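Local coordinates for protein succinate-semialdehyde dehydrogenase (Synechococcus sp., PDB 4ITA) that oxidises succinic semialdehyde to succinate, probably with NADP+ as hydride acceptor, as a cyanobacterial member of the aldehyde dehydrogenase family, at residues A[38-49]-A[146-154]; A[305-316]-A[335-343]. All blocks are in the same frame, centred on the assembly; numbering follows the deposited sequence.

Contact 1 of 2, residues A[38-49]-A[146-154]. With EDO (1,2-ethanediol), chain S; EDO (1,2-ethanediol), chain F.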
loop_
_atom_site.group_PDB
_atom_site.type_symbol
_atom_site.label_atom_id
_atom_site.label_comp_id
_atom_site.label_asym_id
_atom_site.label_seq_id
_atom_site.Cartn_x
_atom_site.Cartn_y
_atom_site.Cartn_z
ATOM N N PHE A 38 8.442 6.782 20.580
ATOM C CA PHE A 38 8.886 5.893 19.513
ATOM C C PHE A 38 10.396 5.687 19.532
ATOM O O PHE A 38 10.887 4.581 19.301
ATOM C CB PHE A 38 8.462 6.423 18.141
ATOM C CG PHE A 38 9.054 5.644 16.990
ATOM C CD1 PHE A 38 8.708 4.309 16.790
ATOM C CD2 PHE A 38 9.954 6.238 16.114
ATOM C CE1 PHE A 38 9.255 3.577 15.748
ATOM C CE2 PHE A 38 10.502 5.512 15.060
ATOM C CZ PHE A 38 10.154 4.181 14.875
ATOM N N GLN A 39 11.143 6.749 19.809
ATOM C CA GLN A 39 12.597 6.650 19.784
ATOM C C GLN A 39 13.108 5.627 20.791
ATOM O O GLN A 39 14.084 4.922 20.527
ATOM C CB GLN A 39 13.243 8.021 19.988
ATOM C CG GLN A 39 13.213 8.853 18.725
ATOM C CD GLN A 39 13.790 8.094 17.536
ATOM O OE1 GLN A 39 14.841 7.454 17.633
ATOM N NE2 GLN A 39 13.090 8.148 16.410
ATOM N N ALA A 40 12.414 5.501 21.920
ATOM C CA ALA A 40 12.766 4.491 22.907
ATOM C C ALA A 40 12.088 3.156 22.608
ATOM O O ALA A 40 12.695 2.100 22.759
ATOM C CB ALA A 40 12.409 4.962 24.305
ATOM N N TYR A 41 10.835 3.210 22.167
ATOM C CA TYR A 41 10.037 2.005 21.987
ATOM C C TYR A 41 10.585 1.116 20.874
ATOM O O TYR A 41 10.542 -0.112 20.970
ATOM C CB TYR A 41 8.563 2.356 21.753
ATOM C CG TYR A 41 7.649 1.153 21.756
ATOM C CD1 TYR A 41 7.449 0.412 22.917
ATOM C CD2 TYR A 41 6.984 0.761 20.606
ATOM C CE1 TYR A 41 6.614 -0.687 22.934
ATOM C CE2 TYR A 41 6.137 -0.344 20.610
ATOM C CZ TYR A 41 5.970 -1.071 21.776
ATOM O OH TYR A 41 5.139 -2.165 21.799
ATOM N N ARG A 42 11.128 1.737 19.832
ATOM C CA ARG A 42 11.700 0.991 18.718
ATOM C C ARG A 42 12.899 0.153 19.184
ATOM O O ARG A 42 13.288 -0.794 18.504
ATOM C CB ARG A 42 12.091 1.940 17.570
ATOM C CG ARG A 42 13.370 2.735 17.847
ATOM C CD ARG A 42 13.541 3.990 16.989
ATOM N NE ARG A 42 13.584 3.735 15.555
ATOM C CZ ARG A 42 13.972 4.636 14.656
ATOM N NH1 ARG A 42 14.376 5.839 15.057
ATOM N NH2 ARG A 42 13.967 4.338 13.363
ATOM N N ARG A 43 13.467 0.490 20.336
ATOM C CA ARG A 43 14.618 -0.235 20.881
ATOM C C ARG A 43 14.233 -1.326 21.873
ATOM O O ARG A 43 15.099 -2.074 22.333
ATOM C CB ARG A 43 15.600 0.736 21.549
ATOM C CG ARG A 43 16.265 1.705 20.579
ATOM C CD ARG A 43 17.062 2.794 21.293
ATOM N NE ARG A 43 18.267 2.285 21.945
ATOM C CZ ARG A 43 19.413 2.034 21.317
ATOM N NH1 ARG A 43 19.516 2.228 20.007
ATOM N NH2 ARG A 43 20.457 1.578 21.998
ATOM N N THR A 44 12.949 -1.425 22.222
ATOM C CA THR A 44 12.509 -2.482 23.134
ATOM C C THR A 44 12.626 -3.852 22.493
ATOM O O THR A 44 12.577 -3.992 21.273
ATOM C CB THR A 44 11.054 -2.304 23.620
ATOM O OG1 THR A 44 10.153 -2.284 22.497
ATOM C CG2 THR A 44 10.905 -1.033 24.444
ATOM N N SER A 45 12.787 -4.871 23.324
ATOM C CA SER A 45 12.838 -6.231 22.817
ATOM C C SER A 45 11.436 -6.754 22.559
ATOM O O SER A 45 10.449 -6.272 23.137
ATOM C CB SER A 45 13.532 -7.140 23.827
ATOM O OG SER A 45 12.741 -7.250 24.996
ATOM N N PHE A 46 11.347 -7.749 21.688
ATOM C CA PHE A 46 10.094 -8.454 21.501
ATOM C C PHE A 46 9.553 -9.029 22.806
ATOM O O PHE A 46 8.345 -9.086 22.989
ATOM C CB PHE A 46 10.240 -9.546 20.441
ATOM C CG PHE A 46 10.255 -9.019 19.039
ATOM C CD1 PHE A 46 9.121 -8.419 18.500
ATOM C CD2 PHE A 46 11.402 -9.103 18.256
ATOM C CE1 PHE A 46 9.128 -7.930 17.201
ATOM C CE2 PHE A 46 11.417 -8.615 16.953
ATOM C CZ PHE A 46 10.281 -8.023 16.424
ATOM N N SER A 47 10.432 -9.452 23.715
ATOM C CA SER A 47 9.968 -10.004 24.987
ATOM C C SER A 47 9.162 -8.986 25.788
ATOM O O SER A 47 8.124 -9.321 26.357
ATOM C CB SER A 47 11.133 -10.529 25.822
ATOM O OG SER A 47 12.098 -9.517 26.020
ATOM N N GLN A 48 9.622 -7.739 25.821
ATOM C CA GLN A 48 8.872 -6.682 26.503
ATOM C C GLN A 48 7.538 -6.413 25.811
ATOM O O GLN A 48 6.497 -6.347 26.466
ATOM C CB GLN A 48 9.687 -5.385 26.587
ATOM C CG GLN A 48 10.784 -5.410 27.633
ATOM C CD GLN A 48 12.145 -4.991 27.086
ATOM O OE1 GLN A 48 12.258 -4.071 26.268
ATOM N NE2 GLN A 48 13.190 -5.678 27.537
ATOM N N ARG A 49 7.563 -6.280 24.485
ATOM C CA ARG A 49 6.337 -5.986 23.744
ATOM C C ARG A 49 5.333 -7.108 23.929
ATOM O O ARG A 49 4.146 -6.864 24.115
ATOM C CB ARG A 49 6.635 -5.798 22.260
ATOM C CG ARG A 49 7.642 -4.702 21.972
ATOM C CD ARG A 49 7.963 -4.656 20.498
ATOM N NE ARG A 49 9.183 -3.899 20.268
ATOM C CZ ARG A 49 9.813 -3.839 19.106
ATOM N NH1 ARG A 49 9.336 -4.477 18.048
ATOM N NH2 ARG A 49 10.929 -3.134 19.010
ATOM N N ALA A 146 0.736 -3.358 15.344
ATOM C CA ALA A 146 1.496 -2.112 15.399
ATOM C C ALA A 146 2.458 -2.110 16.574
ATOM O O ALA A 146 3.656 -1.808 16.434
ATOM C CB ALA A 146 0.561 -0.897 15.458
ATOM N N LEU A 147 1.940 -2.456 17.742
ATOM C CA LEU A 147 2.746 -2.408 18.950
ATOM C C LEU A 147 3.785 -3.528 18.962
ATOM O O LEU A 147 4.913 -3.331 19.435
ATOM C CB LEU A 147 1.863 -2.441 20.202
ATOM C CG LEU A 147 0.845 -1.283 20.284
ATOM C CD1 LEU A 147 0.311 -1.043 21.700
ATOM C CD2 LEU A 147 1.336 0.033 19.658
ATOM N N MET A 148 3.432 -4.703 18.448
ATOM C CA MET A 148 4.416 -5.779 18.396
ATOM C C MET A 148 5.563 -5.426 17.448
ATOM O O MET A 148 6.710 -5.811 17.684
ATOM C CB MET A 148 3.766 -7.100 17.993
ATOM C CG MET A 148 4.646 -8.317 18.270
ATOM S SD MET A 148 5.181 -8.623 19.997
ATOM C CE MET A 148 5.955 -10.236 19.727
ATOM N N ALA A 149 5.251 -4.681 16.390
ATOM C CA ALA A 149 6.246 -4.299 15.392
ATOM C C ALA A 149 7.156 -3.170 15.851
ATOM O O ALA A 149 8.179 -2.915 15.219
ATOM C CB ALA A 149 5.560 -3.907 14.087
ATOM N N GLY A 150 6.779 -2.474 16.922
ATOM C CA GLY A 150 7.573 -1.365 17.423
ATOM C C GLY A 150 7.145 0.004 16.921
ATOM O O GLY A 150 7.838 0.988 17.181
ATOM N N ASN A 151 6.034 0.075 16.190
ATOM C CA ASN A 151 5.417 1.359 15.879
ATOM C C ASN A 151 4.765 1.941 17.130
ATOM O O ASN A 151 4.522 1.231 18.110
ATOM C CB ASN A 151 4.326 1.189 14.817
ATOM C CG ASN A 151 4.872 0.993 13.408
ATOM O OD1 ASN A 151 5.901 1.553 13.030
ATOM N ND2 ASN A 151 4.152 0.214 12.608
ATOM N N VAL A 152 4.487 3.240 17.100
ATOM C CA VAL A 152 3.567 3.815 18.073
ATOM C C VAL A 152 2.321 4.274 17.317
ATOM O O VAL A 152 2.337 4.384 16.080
ATOM C CB VAL A 152 4.191 4.957 18.900
ATOM C CG1 VAL A 152 5.429 4.458 19.625
ATOM C CG2 VAL A 152 4.515 6.161 18.023
ATOM N N ALA A 153 1.232 4.508 18.041
ATOM C CA ALA A 153 -0.028 4.790 17.380
ATOM C C ALA A 153 -0.805 5.904 18.039
ATOM O O ALA A 153 -0.800 6.055 19.263
ATOM C CB ALA A 153 -0.878 3.536 17.323
ATOM N N VAL A 154 -1.471 6.690 17.205
ATOM C CA VAL A 154 -2.479 7.633 17.670
ATOM C C VAL A 154 -3.805 7.220 17.053
ATOM O O VAL A 154 -3.880 6.933 15.857
ATOM C CB VAL A 154 -2.112 9.116 17.369
ATOM C CG1 VAL A 154 -0.889 9.528 18.185
ATOM C CG2 VAL A 154 -1.863 9.342 15.869
HETATM C C1 EDO S . 12.020 -2.310 16.354
HETATM O O1 EDO S . 13.185 -1.638 15.845
HETATM C C2 EDO S . 11.963 -3.788 15.974
HETATM O O2 EDO S . 10.633 -4.178 15.589
HETATM C C1 EDO F . 2.224 -2.857 12.194
HETATM O O1 EDO F . 1.680 -1.520 12.233
HETATM C C2 EDO F . 2.910 -3.133 10.865
HETATM O O2 EDO F . 1.870 -3.272 9.885
#
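Two side chains from segment 38-49, Tyr-41 and Arg-49, bind carbonyls at the C-terminal end of helix 137-149. Tyr-41 OH donates to Leu-147 O at 2.6 Å, coming from above the carbonyl plane; Gly-150 N reaches the same oxygen from the opposite face, so two donors grip it. Arg-49 NH1 donates to Met-148 O at 3.0 Å, nearly straight (161°) and in the guanidinium plane. The rotation of the guanidinium is fixed from within the same segment: Arg-49 NE donates in plane to Thr-44 OG1 at 2.9 Å, and that hydroxyl in turn donates to Tyr-41 O. NH1 also donates to O2 of a 1,2-ethanediol, probably from the crystallisation liquor, which passes a bond on to Ala-149 O.

Gly-150 ends the helix in a Schellman motif with positive phi (95°). Its CA lies under one face of the Arg-49 guanidinium; a CB here would be jammed against the carbonyl O of Ala-149 and would lie tight against Arg-49 NH1. Gly-150 O is buried without a hydrogen-bond partner, meeting instead the ring edge of Phe-38, whose CE1 is 3.3 Å away.

Apolar contacts lie to both sides of this polar centre. Val-152 CG1 packs on CA and CB of Phe-38. With CG opposite the backbone N (chi1 172°), the Phe-38 ring carries its CE1 edge to the glycine carbonyl. Met-148, bent at chi2, brings CE to 3.9 Å from Phe-46 CD1, the two side chains crossing at about a right angle, while its SD lies against Arg-49 CB.

The contact thus seats the junction of helices 24-41 and 46-62 on the turn joining helix 137-149 to strand 152-156. That strand runs parallel to strand 115-129, whose Pro-122 also touches Phe-38 and Arg-42.

Contact 2 of 2, residues A[305-316]-A[335-343]. With EDO (1,2-ethanediol), chain G.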
loop_
_atom_site.group_PDB
_atom_site.type_symbol
_atom_site.label_atom_id
_atom_site.label_comp_id
_atom_site.label_asym_id
_atom_site.label_seq_id
_atom_site.Cartn_x
_atom_site.Cartn_y
_atom_site.Cartn_z
ATOM N N PRO A 305 -30.905 -1.294 19.261
ATOM C CA PRO A 305 -31.115 -0.148 18.376
ATOM C C PRO A 305 -29.927 0.020 17.432
ATOM O O PRO A 305 -28.831 -0.449 17.744
ATOM C CB PRO A 305 -31.150 1.034 19.352
ATOM C CG PRO A 305 -30.214 0.601 20.457
ATOM C CD PRO A 305 -30.445 -0.885 20.603
ATOM N N LEU A 306 -30.140 0.681 16.302
ATOM C CA LEU A 306 -29.025 1.142 15.487
ATOM C C LEU A 306 -28.229 2.172 16.284
ATOM O O LEU A 306 -28.741 2.762 17.238
ATOM C CB LEU A 306 -29.534 1.741 14.179
ATOM C CG LEU A 306 -30.349 0.770 13.323
ATOM C CD1 LEU A 306 -30.849 1.477 12.080
ATOM C CD2 LEU A 306 -29.519 -0.460 12.952
ATOM N N ALA A 307 -26.986 2.411 15.896
ATOM C CA ALA A 307 -26.091 3.163 16.775
ATOM C C ALA A 307 -26.401 4.647 16.869
ATOM O O ALA A 307 -26.114 5.271 17.889
ATOM C CB ALA A 307 -24.659 2.968 16.369
ATOM N N THR A 308 -26.936 5.231 15.800
ATOM C CA THR A 308 -27.147 6.679 15.762
ATOM C C THR A 308 -28.450 7.036 15.067
ATOM O O THR A 308 -28.993 6.247 14.294
ATOM C CB THR A 308 -26.010 7.427 15.012
ATOM O OG1 THR A 308 -26.151 7.230 13.603
ATOM C CG2 THR A 308 -24.617 6.971 15.465
ATOM N N GLU A 309 -28.950 8.239 15.329
ATOM C CA GLU A 309 -30.151 8.702 14.636
ATOM C C GLU A 309 -29.904 8.838 13.135
ATOM O O GLU A 309 -30.804 8.595 12.326
ATOM C CB GLU A 309 -30.656 10.020 15.230
ATOM C CG GLU A 309 -31.998 10.482 14.646
ATOM C CD GLU A 309 -32.779 11.391 15.585
ATOM O OE1 GLU A 309 -32.281 11.681 16.692
ATOM O OE2 GLU A 309 -33.898 11.803 15.216
ATOM N N GLY A 310 -28.680 9.205 12.763
ATOM C CA GLY A 310 -28.305 9.330 11.367
ATOM C C GLY A 310 -28.404 8.030 10.594
ATOM O O GLY A 310 -28.903 8.004 9.470
ATOM N N ILE A 311 -27.921 6.943 11.184
ATOM C CA ILE A 311 -28.033 5.631 10.558
ATOM C C ILE A 311 -29.502 5.245 10.402
ATOM O O ILE A 311 -29.916 4.744 9.349
ATOM C CB ILE A 311 -27.297 4.543 11.373
ATOM C CG1 ILE A 311 -25.795 4.820 11.385
ATOM C CG2 ILE A 311 -27.579 3.163 10.796
ATOM C CD1 ILE A 311 -25.151 4.701 10.018
ATOM N N LEU A 312 -30.285 5.487 11.450
ATOM C CA LEU A 312 -31.715 5.219 11.406
ATOM C C LEU A 312 -32.399 6.006 10.287
ATOM O O LEU A 312 -33.202 5.453 9.528
ATOM C CB LEU A 312 -32.355 5.530 12.759
ATOM C CG LEU A 312 -33.871 5.305 12.828
ATOM C CD1 LEU A 312 -34.225 3.845 12.598
ATOM C CD2 LEU A 312 -34.443 5.793 14.150
ATOM N N GLN A 313 -32.073 7.290 10.173
ATOM C CA GLN A 313 -32.652 8.120 9.119
ATOM C C GLN A 313 -32.246 7.612 7.743
ATOM O O GLN A 313 -33.071 7.542 6.826
ATOM C CB GLN A 313 -32.227 9.581 9.284
ATOM C CG GLN A 313 -32.843 10.269 10.479
ATOM C CD GLN A 313 -32.177 11.591 10.776
ATOM O OE1 GLN A 313 -31.111 11.896 10.239
ATOM N NE2 GLN A 313 -32.799 12.386 11.639
ATOM N N ASP A 314 -30.975 7.255 7.600
ATOM C CA ASP A 314 -30.465 6.791 6.316
ATOM C C ASP A 314 -31.132 5.493 5.853
ATOM O O ASP A 314 -31.615 5.416 4.719
ATOM C CB ASP A 314 -28.939 6.638 6.340
ATOM C CG ASP A 314 -28.211 7.969 6.399
ATOM O OD1 ASP A 314 -28.835 9.022 6.148
ATOM O OD2 ASP A 314 -26.998 7.953 6.692
ATOM N N ILE A 315 -31.168 4.472 6.706
ATOM C CA ILE A 315 -31.790 3.217 6.281
ATOM C C ILE A 315 -33.288 3.397 6.019
ATOM O O ILE A 315 -33.836 2.800 5.089
ATOM C CB ILE A 315 -31.533 2.037 7.268
ATOM C CG1 ILE A 315 -32.032 0.710 6.670
ATOM C CG2 ILE A 315 -32.192 2.283 8.626
ATOM C CD1 ILE A 315 -31.242 0.210 5.463
ATOM N N SER A 316 -33.943 4.236 6.814
ATOM C CA SER A 316 -35.370 4.470 6.633
ATOM C C SER A 316 -35.627 5.060 5.254
ATOM O O SER A 316 -36.558 4.645 4.556
ATOM C CB SER A 316 -35.917 5.397 7.722
ATOM O OG SER A 316 -35.818 4.799 9.004
ATOM N N PRO A 335 -39.300 2.271 10.848
ATOM C CA PRO A 335 -38.752 2.365 12.206
ATOM C C PRO A 335 -39.789 1.970 13.247
ATOM O O PRO A 335 -40.989 2.158 13.013
ATOM C CB PRO A 335 -38.425 3.856 12.355
ATOM C CG PRO A 335 -38.326 4.374 10.976
ATOM C CD PRO A 335 -39.281 3.569 10.152
ATOM N N LEU A 336 -39.347 1.427 14.376
ATOM C CA LEU A 336 -40.276 1.041 15.431
ATOM C C LEU A 336 -40.748 2.268 16.196
ATOM O O LEU A 336 -40.008 3.238 16.348
ATOM C CB LEU A 336 -39.634 0.036 16.385
ATOM C CG LEU A 336 -39.210 -1.276 15.723
ATOM C CD1 LEU A 336 -38.824 -2.302 16.768
ATOM C CD2 LEU A 336 -40.321 -1.815 14.837
ATOM N N ASP A 337 -41.989 2.219 16.667
ATOM C CA ASP A 337 -42.551 3.313 17.444
ATOM C C ASP A 337 -42.180 3.152 18.912
ATOM O O ASP A 337 -42.987 2.701 19.725
ATOM C CB ASP A 337 -44.072 3.352 17.290
ATOM C CG ASP A 337 -44.689 4.574 17.935
ATOM O OD1 ASP A 337 -45.881 4.511 18.300
ATOM O OD2 ASP A 337 -43.982 5.595 18.072
ATOM N N ARG A 338 -40.945 3.512 19.240
ATOM C CA ARG A 338 -40.455 3.411 20.607
ATOM C C ARG A 338 -39.216 4.266 20.784
ATOM O O ARG A 338 -38.612 4.711 19.806
ATOM C CB ARG A 338 -40.112 1.965 20.943
ATOM C CG ARG A 338 -38.963 1.425 20.114
ATOM C CD ARG A 338 -38.864 -0.077 20.232
ATOM N NE ARG A 338 -38.333 -0.496 21.522
ATOM C CZ ARG A 338 -38.262 -1.762 21.922
ATOM N NH1 ARG A 338 -38.696 -2.732 21.127
ATOM N NH2 ARG A 338 -37.761 -2.059 23.113
ATOM N N ALA A 339 -38.841 4.485 22.038
ATOM C CA ALA A 339 -37.621 5.208 22.362
ATOM C C ALA A 339 -36.403 4.446 21.855
ATOM O O ALA A 339 -36.372 3.216 21.882
ATOM C CB ALA A 339 -37.517 5.425 23.864
ATOM N N GLY A 340 -35.405 5.191 21.400
ATOM C CA GLY A 340 -34.194 4.582 20.881
ATOM C C GLY A 340 -34.258 4.406 19.379
ATOM O O GLY A 340 -35.337 4.434 18.783
ATOM N N TYR A 341 -33.103 4.203 18.759
ATOM C CA TYR A 341 -33.011 4.209 17.301
ATOM C C TYR A 341 -33.311 2.840 16.682
ATOM O O TYR A 341 -32.491 2.295 15.940
ATOM C CB TYR A 341 -31.626 4.696 16.861
ATOM C CG TYR A 341 -31.151 5.947 17.566
ATOM C CD1 TYR A 341 -31.990 7.044 17.729
ATOM C CD2 TYR A 341 -29.863 6.022 18.084
ATOM C CE1 TYR A 341 -31.553 8.185 18.380
ATOM C CE2 TYR A 341 -29.420 7.156 18.734
ATOM C CZ TYR A 341 -30.266 8.232 18.877
ATOM O OH TYR A 341 -29.819 9.360 19.527
ATOM N N PHE A 342 -34.489 2.297 16.980
ATOM C CA PHE A 342 -34.830 0.932 16.601
ATOM C C PHE A 342 -35.374 0.821 15.183
ATOM O O PHE A 342 -36.286 1.554 14.791
ATOM C CB PHE A 342 -35.828 0.330 17.596
ATOM C CG PHE A 342 -35.211 -0.068 18.910
ATOM C CD1 PHE A 342 -35.189 0.812 19.985
ATOM C CD2 PHE A 342 -34.660 -1.329 19.072
ATOM C CE1 PHE A 342 -34.620 0.441 21.193
ATOM C CE2 PHE A 342 -34.087 -1.706 20.272
ATOM C CZ PHE A 342 -34.069 -0.818 21.336
ATOM N N TYR A 343 -34.790 -0.102 14.425
ATOM C CA TYR A 343 -35.271 -0.481 13.099
ATOM C C TYR A 343 -35.349 -2.007 13.052
ATOM O O TYR A 343 -34.408 -2.688 13.455
ATOM C CB TYR A 343 -34.328 0.044 12.012
ATOM C CG TYR A 343 -34.977 0.105 10.652
ATOM C CD1 TYR A 343 -35.642 1.249 10.234
ATOM C CD2 TYR A 343 -34.948 -0.983 9.794
ATOM C CE1 TYR A 343 -36.256 1.313 9.002
ATOM C CE2 TYR A 343 -35.565 -0.930 8.554
ATOM C CZ TYR A 343 -36.213 0.220 8.165
ATOM O OH TYR A 343 -36.817 0.268 6.930
HETATM C C1 EDO G . -35.463 8.251 18.052
HETATM O O1 EDO G . -35.841 7.185 17.172
HETATM C C2 EDO G . -36.072 8.013 19.431
HETATM O O2 EDO G . -37.375 7.440 19.268
HETATM O O HOH W 1 -27.721 9.917 17.385
#
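Tyr-341 lays its ring against the start of helix 309-325, with Glu-309 N over the centre of one face and Thr-308 C nearer the rim. Glu-309 CB makes a CH-pi contact on that ring, 4.2 Å from its centroid, while Leu-306 O lies in plane at its edge. Pro-305 makes a CH-pi contact with Phe-342, CB 3.9 Å from the ring centroid and 7° off the normal, and Arg-338 NE lies over the opposite face. Tyr-343 receives Ile-315 CG2 over one face at 4.1 Å from its centroid. With CG opposite the backbone N (chi1 179°), Leu-312 divides its methyls, CD1 against the Tyr-343 ring edge and CD2 against Tyr-341 CA. Ser-316 OG touches Pro-335 CG at 3.2 Å.

The direct hydrogen bond between the segments is Leu-306 N to Tyr-341 O, 2.9 Å long and bent (143°). A water accepts from Glu-309 N and bonds weakly to Tyr-341 OH. An alanine at Tyr-341 would strip the ring from Thr-308 and Glu-309, and would probably open a gap over the helix start and leave the water held less firmly.

Behind this shell, Thr-308 is the N-cap, its OG1 accepting from Ile-311 N at 3.0 Å. Ser-316 OG is positioned by donating to Leu-312 O at 2.7 Å. Tyr-341 centres an inverse gamma turn, and Gln-262 OE1 accepts from Ala-307 N.

In this aldehyde dehydrogenase fold, the loop that links strand 328-331, outermost in this chain, to strand 346-349 packs along the N-capped helix 309-325; the Thr-308 side chain lies about 7 Å from the bound NADPH at the nearest atoms.

Contact 1 is buried, contact 2 only partly so; their centres are about 42 Å apart on opposite sides of the chain's centre, and they share no helix or strand. In contact 1 the first segment, with its two helix ends, meets the C-terminal end of a helix, whose carbonyls attract a phenol and a guanidinium. In contact 2 a loop meets the N-terminal end of a helix and the approach to it; side-chain packing dominates there, with one direct hydrogen bond. Glycine ends helix 137-149 of contact 1, whereas threonine caps the start of helix 309-325. Contact 1 includes a strand of the sheet that holds 115-129; contact 2 packs beside the outer strands of the other sheet.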